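Local coordinates for maltose-binding protein MalE1 (Thermotoga maritima, PDB 6DTU) that binds maltotetraose in its pocket and probably passes maltose-type sugars to a membrane transporter, at residues A[7-11]-A[12-16]; A[35-39]-A[40-44]; A[67-71]-A[72-76]. One frame throughout, in Å; residues are numbered along the deposited sequence.

Contact 1: A[7-11]-A[12-16]. With GLC (alpha-D-glucopyranose), chain C.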
loop_
_atom_site.group_PDB
_atom_site.type_symbol
_atom_site.label_atom_id
_atom_site.label_comp_id
_atom_site.label_asym_id
_atom_site.label_seq_id
_atom_site.Cartn_x
_atom_site.Cartn_y
_atom_site.Cartn_z
ATOM N N ILE A 7 4.217 19.592 -4.066
ATOM C CA ILE A 7 4.073 18.243 -3.536
ATOM C C ILE A 7 3.285 17.432 -4.544
ATOM O O ILE A 7 2.238 17.891 -5.014
ATOM C CB ILE A 7 3.262 18.288 -2.229
ATOM C CG1 ILE A 7 3.902 19.239 -1.216
ATOM C CG2 ILE A 7 3.084 16.887 -1.649
ATOM C CD1 ILE A 7 2.994 19.547 -0.032
ATOM N N TRP A 8 3.749 16.219 -4.837
ATOM C CA TRP A 8 2.977 15.225 -5.579
ATOM C C TRP A 8 2.440 14.202 -4.589
ATOM O O TRP A 8 3.195 13.661 -3.773
ATOM C CB TRP A 8 3.828 14.472 -6.611
ATOM C CG TRP A 8 4.297 15.273 -7.764
ATOM C CD1 TRP A 8 3.913 16.556 -8.094
ATOM C CD2 TRP A 8 5.230 14.856 -8.761
ATOM N NE1 TRP A 8 4.566 16.960 -9.232
ATOM C CE2 TRP A 8 5.367 15.930 -9.673
ATOM C CE3 TRP A 8 5.941 13.667 -8.995
ATOM C CZ2 TRP A 8 6.216 15.865 -10.780
ATOM C CZ3 TRP A 8 6.784 13.603 -10.095
ATOM C CH2 TRP A 8 6.905 14.695 -10.980
ATOM N N CYS A 9 1.156 13.931 -4.665
ATOM C CA CYS A 9 0.563 12.922 -3.797
ATOM C C CYS A 9 -0.634 12.326 -4.509
ATOM O O CYS A 9 -1.144 12.884 -5.487
ATOM C CB CYS A 9 0.158 13.489 -2.425
ATOM S SG CYS A 9 -1.131 14.742 -2.490
ATOM N N SER A 10 -1.099 11.206 -3.983
ATOM C CA SER A 10 -2.284 10.581 -4.543
ATOM C C SER A 10 -3.524 11.396 -4.188
ATOM O O SER A 10 -3.475 12.372 -3.443
ATOM C CB SER A 10 -2.434 9.155 -4.010
ATOM O OG SER A 10 -3.061 9.178 -2.742
ATOM N N GLU A 11 -4.681 10.951 -4.687
ATOM C CA GLU A 11 -5.909 11.683 -4.405
ATOM C C GLU A 11 -6.248 11.721 -2.920
ATOM O O GLU A 11 -6.915 12.656 -2.473
ATOM C CB GLU A 11 -7.096 11.104 -5.190
ATOM C CG GLU A 11 -7.562 9.748 -4.728
ATOM C CD GLU A 11 -6.988 8.655 -5.569
ATOM O OE1 GLU A 11 -5.926 8.910 -6.174
ATOM O OE2 GLU A 11 -7.594 7.560 -5.649
ATOM N N LYS A 12 -5.778 10.737 -2.147
ATOM C CA LYS A 12 -6.221 10.612 -0.764
ATOM C C LYS A 12 -5.720 11.753 0.112
ATOM O O LYS A 12 -6.405 12.137 1.060
ATOM C CB LYS A 12 -5.783 9.264 -0.180
ATOM C CG LYS A 12 -6.308 8.036 -0.946
ATOM C CD LYS A 12 -7.847 7.979 -1.000
ATOM C CE LYS A 12 -8.330 6.746 -1.747
ATOM N NZ LYS A 12 -9.823 6.626 -1.693
ATOM N N GLN A 13 -4.540 12.295 -0.177
ATOM C CA GLN A 13 -3.907 13.288 0.676
ATOM C C GLN A 13 -4.084 14.711 0.177
ATOM O O GLN A 13 -3.661 15.642 0.872
ATOM C CB GLN A 13 -2.405 12.992 0.864
ATOM C CG GLN A 13 -2.053 11.592 1.352
ATOM C CD GLN A 13 -1.774 10.623 0.230
ATOM O OE1 GLN A 13 -2.024 10.914 -0.938
ATOM N NE2 GLN A 13 -1.279 9.460 0.573
ATOM N N VAL A 14 -4.739 14.913 -0.977
ATOM C CA VAL A 14 -4.749 16.245 -1.591
ATOM C C VAL A 14 -5.426 17.270 -0.683
ATOM O O VAL A 14 -4.893 18.360 -0.456
ATOM C CB VAL A 14 -5.415 16.210 -2.978
ATOM C CG1 VAL A 14 -5.722 17.639 -3.411
ATOM C CG2 VAL A 14 -4.553 15.462 -4.003
ATOM N N ASP A 15 -6.607 16.943 -0.153
ATOM C CA ASP A 15 -7.380 17.943 0.579
ATOM C C ASP A 15 -6.656 18.402 1.832
ATOM O O ASP A 15 -6.570 19.608 2.116
ATOM C CB ASP A 15 -8.756 17.395 0.965
ATOM C CG ASP A 15 -9.724 17.297 -0.201
ATOM O OD1 ASP A 15 -9.409 17.748 -1.324
ATOM O OD2 ASP A 15 -10.844 16.794 0.038
ATOM N N ILE A 16 -6.199 17.451 2.647
ATOM C CA ILE A 16 -5.564 17.842 3.898
ATOM C C ILE A 16 -4.261 18.576 3.640
ATOM O O ILE A 16 -3.975 19.589 4.287
ATOM C CB ILE A 16 -5.402 16.662 4.876
ATOM C CG1 ILE A 16 -4.756 17.159 6.175
ATOM C CG2 ILE A 16 -4.600 15.514 4.225
ATOM C CD1 ILE A 16 -5.496 18.324 6.849
HETATM C C1 GLC C . -4.362 5.595 -3.209
HETATM C C2 GLC C . -3.561 5.419 -1.981
HETATM C C3 GLC C . -2.436 4.488 -2.183
HETATM C C4 GLC C . -2.913 3.163 -2.668
HETATM C C5 GLC C . -3.659 3.325 -4.020
HETATM C C6 GLC C . -4.311 2.165 -4.452
HETATM O O1 GLC C . -3.600 6.222 -4.189
HETATM O O2 GLC C . -3.072 6.745 -1.598
HETATM O O3 GLC C . -1.759 4.358 -0.881
HETATM O O4 GLC C . -1.780 2.275 -2.863
HETATM O O5 GLC C . -4.800 4.313 -3.728
HETATM O O6 GLC C . -4.833 2.396 -5.765
HETATM O O HOH W 1 -8.178 14.444 -0.737
#
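Glu11 and Lys12 run side by side and point the same way. Their aliphatic parts meet where Glu11 CG lies 4.1 Å from Lys12 CD. The charged ends do not touch, with Glu11 OE2 4.6 Å from Lys12 NZ, so any attraction between them is probably loose. Lys12 CG also comes within 3.5 Å of O2 of the chain C glucose. Cys9 SG packs on Val14 CG2 at 3.8 Å and joins the strand end to the start of the helix. Ser10 OG sits between its own backbone N and carbonyl carbon (chi1 83°). There Ser10 OG accepts Lys12 N at 3.2 Å, an ST turn. The O2 hydroxyl of the chain C glucose donates to Ser10 OG at 2.7 Å. With an alanine here, the Lys12 N-H and the glucose O2 would probably both lose this oxygen as a mate, and the turn would be less firmly held. Water 1 bridges Glu11 O and Asp15 N. Ser10, Lys12 and Gln13 belong to the glycan pocket. This is a strand-to-helix loop at the start of a beta-alpha-beta crossover, strand 4-9 to helix 14-28 to strand 31-36, with the sugar bound at the end of the first strand.

Contact 2: A[35-39]-A[40-44]. With GLC (alpha-D-glucopyranose), chain B; GLC (alpha-D-glucopyranose), chain D; GLC (alpha-D-glucopyranose), chain C; GLC (alpha-D-glucopyranose), chain E.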
loop_
_atom_site.group_PDB
_atom_site.type_symbol
_atom_site.label_atom_id
_atom_site.label_comp_id
_atom_site.label_asym_id
_atom_site.label_seq_id
_atom_site.Cartn_x
_atom_site.Cartn_y
_atom_site.Cartn_z
ATOM N N GLN A 35 -0.203 18.848 -5.921
ATOM C CA GLN A 35 -0.523 18.325 -7.243
ATOM C C GLN A 35 -0.876 16.842 -7.125
ATOM O O GLN A 35 -0.019 16.019 -6.778
ATOM C CB GLN A 35 0.709 18.472 -8.137
ATOM C CG GLN A 35 0.605 17.816 -9.518
ATOM C CD GLN A 35 -0.489 18.396 -10.372
ATOM O OE1 GLN A 35 -0.374 19.524 -10.856
ATOM N NE2 GLN A 35 -1.576 17.647 -10.539
ATOM N N TYR A 36 -2.119 16.503 -7.470
ATOM C CA TYR A 36 -2.537 15.111 -7.573
ATOM C C TYR A 36 -1.748 14.399 -8.657
ATOM O O TYR A 36 -1.596 14.910 -9.769
ATOM C CB TYR A 36 -4.030 15.021 -7.923
ATOM C CG TYR A 36 -4.390 13.688 -8.588
ATOM C CD1 TYR A 36 -4.355 12.487 -7.867
ATOM C CD2 TYR A 36 -4.689 13.619 -9.944
ATOM C CE1 TYR A 36 -4.652 11.272 -8.461
ATOM C CE2 TYR A 36 -4.987 12.401 -10.541
ATOM C CZ TYR A 36 -4.961 11.234 -9.798
ATOM O OH TYR A 36 -5.253 10.018 -10.401
ATOM N N VAL A 37 -1.235 13.218 -8.323
ATOM C CA VAL A 37 -0.645 12.302 -9.296
ATOM C C VAL A 37 -1.165 10.911 -8.959
ATOM O O VAL A 37 -1.191 10.520 -7.788
ATOM C CB VAL A 37 0.903 12.330 -9.268
ATOM C CG1 VAL A 37 1.476 11.383 -10.289
ATOM C CG2 VAL A 37 1.445 13.753 -9.484
ATOM N N ASN A 38 -1.604 10.167 -9.969
ATOM C CA ASN A 38 -2.016 8.788 -9.730
ATOM C C ASN A 38 -0.910 8.029 -9.006
ATOM O O ASN A 38 0.264 8.129 -9.367
ATOM C CB ASN A 38 -2.274 8.143 -11.091
ATOM C CG ASN A 38 -2.737 6.700 -10.991
ATOM O OD1 ASN A 38 -3.568 6.340 -10.158
ATOM N ND2 ASN A 38 -2.151 5.846 -11.836
ATOM N N PHE A 39 -1.290 7.283 -7.963
ATOM C CA PHE A 39 -0.290 6.705 -7.071
ATOM C C PHE A 39 0.746 5.874 -7.825
ATOM O O PHE A 39 1.952 6.023 -7.605
ATOM C CB PHE A 39 -0.943 5.872 -5.972
ATOM C CG PHE A 39 0.068 5.198 -5.088
ATOM C CD1 PHE A 39 0.656 5.895 -4.046
ATOM C CD2 PHE A 39 0.499 3.910 -5.360
ATOM C CE1 PHE A 39 1.609 5.310 -3.240
ATOM C CE2 PHE A 39 1.461 3.329 -4.569
ATOM C CZ PHE A 39 2.016 4.016 -3.510
ATOM N N GLN A 40 0.289 4.966 -8.695
ATOM C CA GLN A 40 1.194 4.100 -9.452
ATOM C C GLN A 40 2.048 4.866 -10.441
ATOM O O GLN A 40 2.943 4.267 -11.047
ATOM C CB GLN A 40 0.416 3.093 -10.302
ATOM C CG GLN A 40 -0.433 2.070 -9.573
ATOM C CD GLN A 40 0.301 0.833 -9.122
ATOM O OE1 GLN A 40 0.456 0.604 -7.923
ATOM N NE2 GLN A 40 0.722 0.000 -10.076
ATOM N N ASP A 41 1.780 6.153 -10.640
ATOM C CA ASP A 41 2.566 6.972 -11.546
ATOM C C ASP A 41 3.523 7.911 -10.833
ATOM O O ASP A 41 4.376 8.513 -11.488
ATOM C CB ASP A 41 1.639 7.762 -12.490
ATOM C CG ASP A 41 0.950 6.863 -13.498
ATOM O OD1 ASP A 41 1.546 5.832 -13.862
ATOM O OD2 ASP A 41 -0.189 7.162 -13.889
ATOM N N ILE A 42 3.443 8.028 -9.505
ATOM C CA ILE A 42 4.293 8.993 -8.815
ATOM C C ILE A 42 5.766 8.663 -9.004
ATOM O O ILE A 42 6.576 9.539 -9.345
ATOM C CB ILE A 42 3.925 9.082 -7.322
ATOM C CG1 ILE A 42 2.542 9.707 -7.150
ATOM C CG2 ILE A 42 4.990 9.861 -6.544
ATOM C CD1 ILE A 42 2.063 9.706 -5.686
ATOM N N LYS A 43 6.149 7.416 -8.725
ATOM C CA LYS A 43 7.573 7.079 -8.767
ATOM C C LYS A 43 8.123 7.131 -10.183
ATOM O O LYS A 43 9.248 7.607 -10.403
ATOM C CB LYS A 43 7.863 5.716 -8.137
ATOM C CG LYS A 43 9.345 5.384 -8.240
ATOM C CD LYS A 43 9.800 4.389 -7.187
ATOM C CE LYS A 43 9.211 3.008 -7.416
ATOM N NZ LYS A 43 9.714 2.356 -8.659
ATOM N N SER A 44 7.368 6.605 -11.143
ATOM C CA SER A 44 7.830 6.609 -12.528
ATOM C C SER A 44 7.927 8.029 -13.076
ATOM O O SER A 44 8.915 8.368 -13.745
ATOM C CB SER A 44 6.928 5.714 -13.388
ATOM O OG SER A 44 5.563 6.066 -13.215
HETATM C C1 GLC B . 2.564 -1.056 -4.015
HETATM C C2 GLC B . 3.887 -0.402 -4.056
HETATM C C3 GLC B . 4.111 0.316 -5.352
HETATM C C4 GLC B . 4.025 -0.596 -6.512
HETATM C C5 GLC B . 2.649 -1.308 -6.544
HETATM C C6 GLC B . 2.587 -2.298 -7.537
HETATM O O2 GLC B . 3.959 0.568 -2.973
HETATM O O3 GLC B . 5.429 0.952 -5.333
HETATM O O4 GLC B . 4.165 0.206 -7.717
HETATM O O5 GLC B . 2.429 -1.987 -5.156
HETATM O O6 GLC B . 1.287 -2.851 -7.527
HETATM C C1 GLC D . 5.416 0.057 -8.357
HETATM C C2 GLC D . 5.829 1.374 -8.883
HETATM C C3 GLC D . 4.965 1.789 -10.012
HETATM C C4 GLC D . 4.948 0.780 -11.117
HETATM C C5 GLC D . 4.394 -0.573 -10.614
HETATM C C6 GLC D . 4.403 -1.613 -11.604
HETATM O O2 GLC D . 5.728 2.377 -7.780
HETATM O O3 GLC D . 5.487 3.062 -10.510
HETATM O O4 GLC D . 4.123 1.267 -12.186
HETATM O O5 GLC D . 5.310 -0.960 -9.431
HETATM O O6 GLC D . 5.726 -1.829 -12.036
HETATM C C1 GLC C . -4.362 5.595 -3.209
HETATM C C2 GLC C . -3.561 5.419 -1.981
HETATM C C3 GLC C . -2.436 4.488 -2.183
HETATM C C4 GLC C . -2.913 3.163 -2.668
HETATM C C5 GLC C . -3.659 3.325 -4.020
HETATM C C6 GLC C . -4.311 2.165 -4.452
HETATM O O1 GLC C . -3.600 6.222 -4.189
HETATM O O2 GLC C . -3.072 6.745 -1.598
HETATM O O3 GLC C . -1.759 4.358 -0.881
HETATM O O4 GLC C . -1.780 2.275 -2.863
HETATM O O5 GLC C . -4.800 4.313 -3.728
HETATM O O6 GLC C . -4.833 2.396 -5.765
HETATM C C1 GLC E . -1.935 1.079 -2.157
HETATM C C2 GLC E . -0.730 0.860 -1.315
HETATM C C3 GLC E . 0.485 0.848 -2.125
HETATM C C4 GLC E . 0.422 -0.220 -3.198
HETATM C C5 GLC E . -0.847 -0.065 -4.089
HETATM C C6 GLC E . -1.069 -1.197 -4.941
HETATM O O2 GLC E . -0.634 1.996 -0.407
HETATM O O3 GLC E . 1.657 0.515 -1.291
HETATM O O4 GLC E . 1.571 -0.083 -4.105
HETATM O O5 GLC E . -2.033 -0.007 -3.134
HETATM O O6 GLC E . -2.036 -0.842 -5.917
HETATM O O HOH W 2 4.561 5.109 -8.073
#
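The Phe39 ring stands oblique to Gln40 N and to the end of Ile42, and presents one face to the sugar. O4 of the chain C glucose lies 3.7 Å above that face, offset toward the rim. The edge meets two other glucoses. O2 of the chain B glucose lies in the ring plane, and O4 of the chain E glucose is 3.4 Å from Phe39 CE2. CG stands anti to the backbone N (chi1 177°), which carries the ring off the helix and into the pocket. The ring of Trp65 also meets it.

A second pair of flat groups is the Asn38 amide and the Asp41 carboxylate, their planes 73° apart. Asn38 ND2 gives a nearly straight bond (172°) of 3.1 Å to Asp41 OD2. The bond lies in the amide plane but reaches the carboxylate from above its plane. Asn38 O accepts Asp41 N at 2.8 Å, so the two residues are tied by both backbone and side chain.

This is the first turn of helix 39-49, entered from strand 31-36 through the short link Val37-Asn38. Its residues Phe39, Gln40 and Lys43 line the glycan pocket of a solute-binding protein.

The sugar also uses the backbone here. O3 of the chain D glucose donates to Gln40 O at 2.9 Å. Water 2 donates to Phe39 O, accepts from Lys43 N, and is hydrogen-bonded to O2 of the same glucose. Gln40, bent at chi2, brings OE1 to 3.2 Å from C5 of the chain B glucose. On the protein side of the turn, Val37 CG1 packs on Ile42 CG1 at 3.7 Å, and Ile42 N bonds to Phe39 O at 3.1 Å.

Contact 3: A[67-71]-A[72-76]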
loop_
_atom_site.group_PDB
_atom_site.type_symbol
_atom_site.label_atom_id
_atom_site.label_comp_id
_atom_site.label_asym_id
_atom_site.label_seq_id
_atom_site.Cartn_x
_atom_site.Cartn_y
_atom_site.Cartn_z
ATOM N N GLY A 67 14.848 2.557 -1.432
ATOM C CA GLY A 67 16.154 2.097 -1.891
ATOM C C GLY A 67 16.476 2.507 -3.317
ATOM O O GLY A 67 17.560 3.025 -3.597
ATOM N N GLU A 68 15.536 2.293 -4.241
ATOM C CA GLU A 68 15.757 2.704 -5.624
ATOM C C GLU A 68 16.020 4.208 -5.718
ATOM O O GLU A 68 16.957 4.643 -6.395
ATOM C CB GLU A 68 14.562 2.295 -6.482
ATOM C CG GLU A 68 14.692 2.709 -7.945
ATOM C CD GLU A 68 13.460 2.410 -8.766
ATOM O OE1 GLU A 68 12.381 2.141 -8.192
ATOM O OE2 GLU A 68 13.564 2.465 -10.006
ATOM N N LEU A 69 15.186 5.026 -5.066
ATOM C CA LEU A 69 15.372 6.464 -5.182
ATOM C C LEU A 69 16.652 6.940 -4.496
ATOM O O LEU A 69 17.295 7.878 -4.979
ATOM C CB LEU A 69 14.137 7.199 -4.677
ATOM C CG LEU A 69 12.875 6.923 -5.486
ATOM C CD1 LEU A 69 11.693 7.657 -4.874
ATOM C CD2 LEU A 69 13.007 7.275 -6.969
ATOM N N ALA A 70 17.051 6.299 -3.395
ATOM C CA ALA A 70 18.250 6.731 -2.678
ATOM C C ALA A 70 19.513 6.386 -3.452
ATOM O O ALA A 70 20.431 7.210 -3.550
ATOM C CB ALA A 70 18.277 6.109 -1.283
ATOM N N VAL A 71 19.593 5.167 -3.994
ATOM C CA VAL A 71 20.806 4.765 -4.703
ATOM C C VAL A 71 20.949 5.524 -6.014
ATOM O O VAL A 71 22.069 5.702 -6.511
ATOM C CB VAL A 71 20.874 3.245 -4.931
ATOM C CG1 VAL A 71 20.741 2.502 -3.620
ATOM C CG2 VAL A 71 19.844 2.807 -5.931
ATOM N N ASN A 72 19.837 5.958 -6.606
ATOM C CA ASN A 72 19.876 6.795 -7.800
ATOM C C ASN A 72 20.147 8.258 -7.468
ATOM O O ASN A 72 20.207 9.083 -8.387
ATOM C CB ASN A 72 18.551 6.715 -8.575
ATOM C CG ASN A 72 18.232 5.313 -9.103
ATOM O OD1 ASN A 72 19.089 4.435 -9.166
ATOM N ND2 ASN A 72 16.971 5.111 -9.486
ATOM N N GLY A 73 20.285 8.595 -6.189
ATOM C CA GLY A 73 20.574 9.958 -5.784
ATOM C C GLY A 73 19.428 10.936 -5.974
ATOM O O GLY A 73 19.670 12.142 -6.114
ATOM N N LEU A 74 18.182 10.462 -5.936
ATOM C CA LEU A 74 17.049 11.319 -6.255
ATOM C C LEU A 74 16.273 11.838 -5.048
ATOM O O LEU A 74 15.537 12.808 -5.202
ATOM C CB LEU A 74 16.067 10.600 -7.181
ATOM C CG LEU A 74 16.594 10.263 -8.571
ATOM C CD1 LEU A 74 15.478 9.638 -9.350
ATOM C CD2 LEU A 74 17.080 11.525 -9.273
ATOM N N ILE A 75 16.385 11.217 -3.879
ATOM C CA ILE A 75 15.733 11.714 -2.667
ATOM C C ILE A 75 16.819 12.040 -1.657
ATOM O O ILE A 75 17.880 11.410 -1.631
ATOM C CB ILE A 75 14.635 10.782 -2.080
ATOM C CG1 ILE A 75 15.171 9.355 -1.904
ATOM C CG2 ILE A 75 13.367 10.840 -2.930
ATOM C CD1 ILE A 75 14.217 8.426 -1.184
ATOM N N GLU A 76 16.556 13.077 -0.845
ATOM C CA GLU A 76 17.539 13.723 0.007
ATOM C C GLU A 76 17.535 13.114 1.405
ATOM O O GLU A 76 16.468 12.903 1.990
ATOM C CB GLU A 76 17.200 15.204 0.106
ATOM C CG GLU A 76 18.152 16.048 0.917
ATOM C CD GLU A 76 19.510 16.260 0.246
ATOM O OE1 GLU A 76 19.662 15.899 -0.936
ATOM O OE2 GLU A 76 20.419 16.833 0.907
#
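Leu69 O accepts Leu74 N at 2.9 Å, and the donor comes nearly along the C=O axis. One residue earlier, Gly73 N bonds to Ala70 O at 3.0 Å, this time from above the carbonyl plane. With Gly73 at positive phi (71°), the two bonds form a Schellman motif that ends helix 66-71. Two apolar contacts accompany it. The Leu69 and Leu74 side chains cross at about a right angle, with Leu74 CD1 4.2 Å from Leu69 CD2. Ile75 CG1 lies 3.7 Å from Leu69 CB. It takes the place between its own backbone N and carbonyl carbon (chi1 52°), which turns the end of the Ile75 side chain back onto the helix. Asn72 N gives the last regular helical bond, to Glu68 O at 3.2 Å. The Asn72 amide sits beside the same carbonyl, and its ND2 is 3.7 Å from Glu68 CG. The Glu68 carboxylate forms a salt bridge with Lys43 of helix 39-49, whose Leu47 packs on Glu68, Leu69, Asn72 and Leu74. Ala70 and Ile75 meet Tyr102 of strand 100-109, and Ile75 also touches Met267. Beyond the turn, backbone bonds join Leu74 to Ala270 and Glu76 to Val268, so the chain runs on beside the end of strand 260-268.

The contacts follow one another along the chain without overlap. Contacts 1 and 2 have centres about 10 Å apart and both reach one sheet, where strands 4-9 and 31-36 are parallel neighbours. Backbone bonds link them, from Gln35 N to Ile7 O and from Val37 N to Cys9 O. Each is a strand-to-helix turn, and both touch the chain C glucose. Contact 3 ends the next helix, 66-71. Its centre is about 17 Å from that of contact 2 and about 22 Å from that of contact 1. Two successive turns thus bring pocket residues to the sugar, and the third contact is joined to the second by the salt bridge from Lys43 NZ to Glu68 OE1.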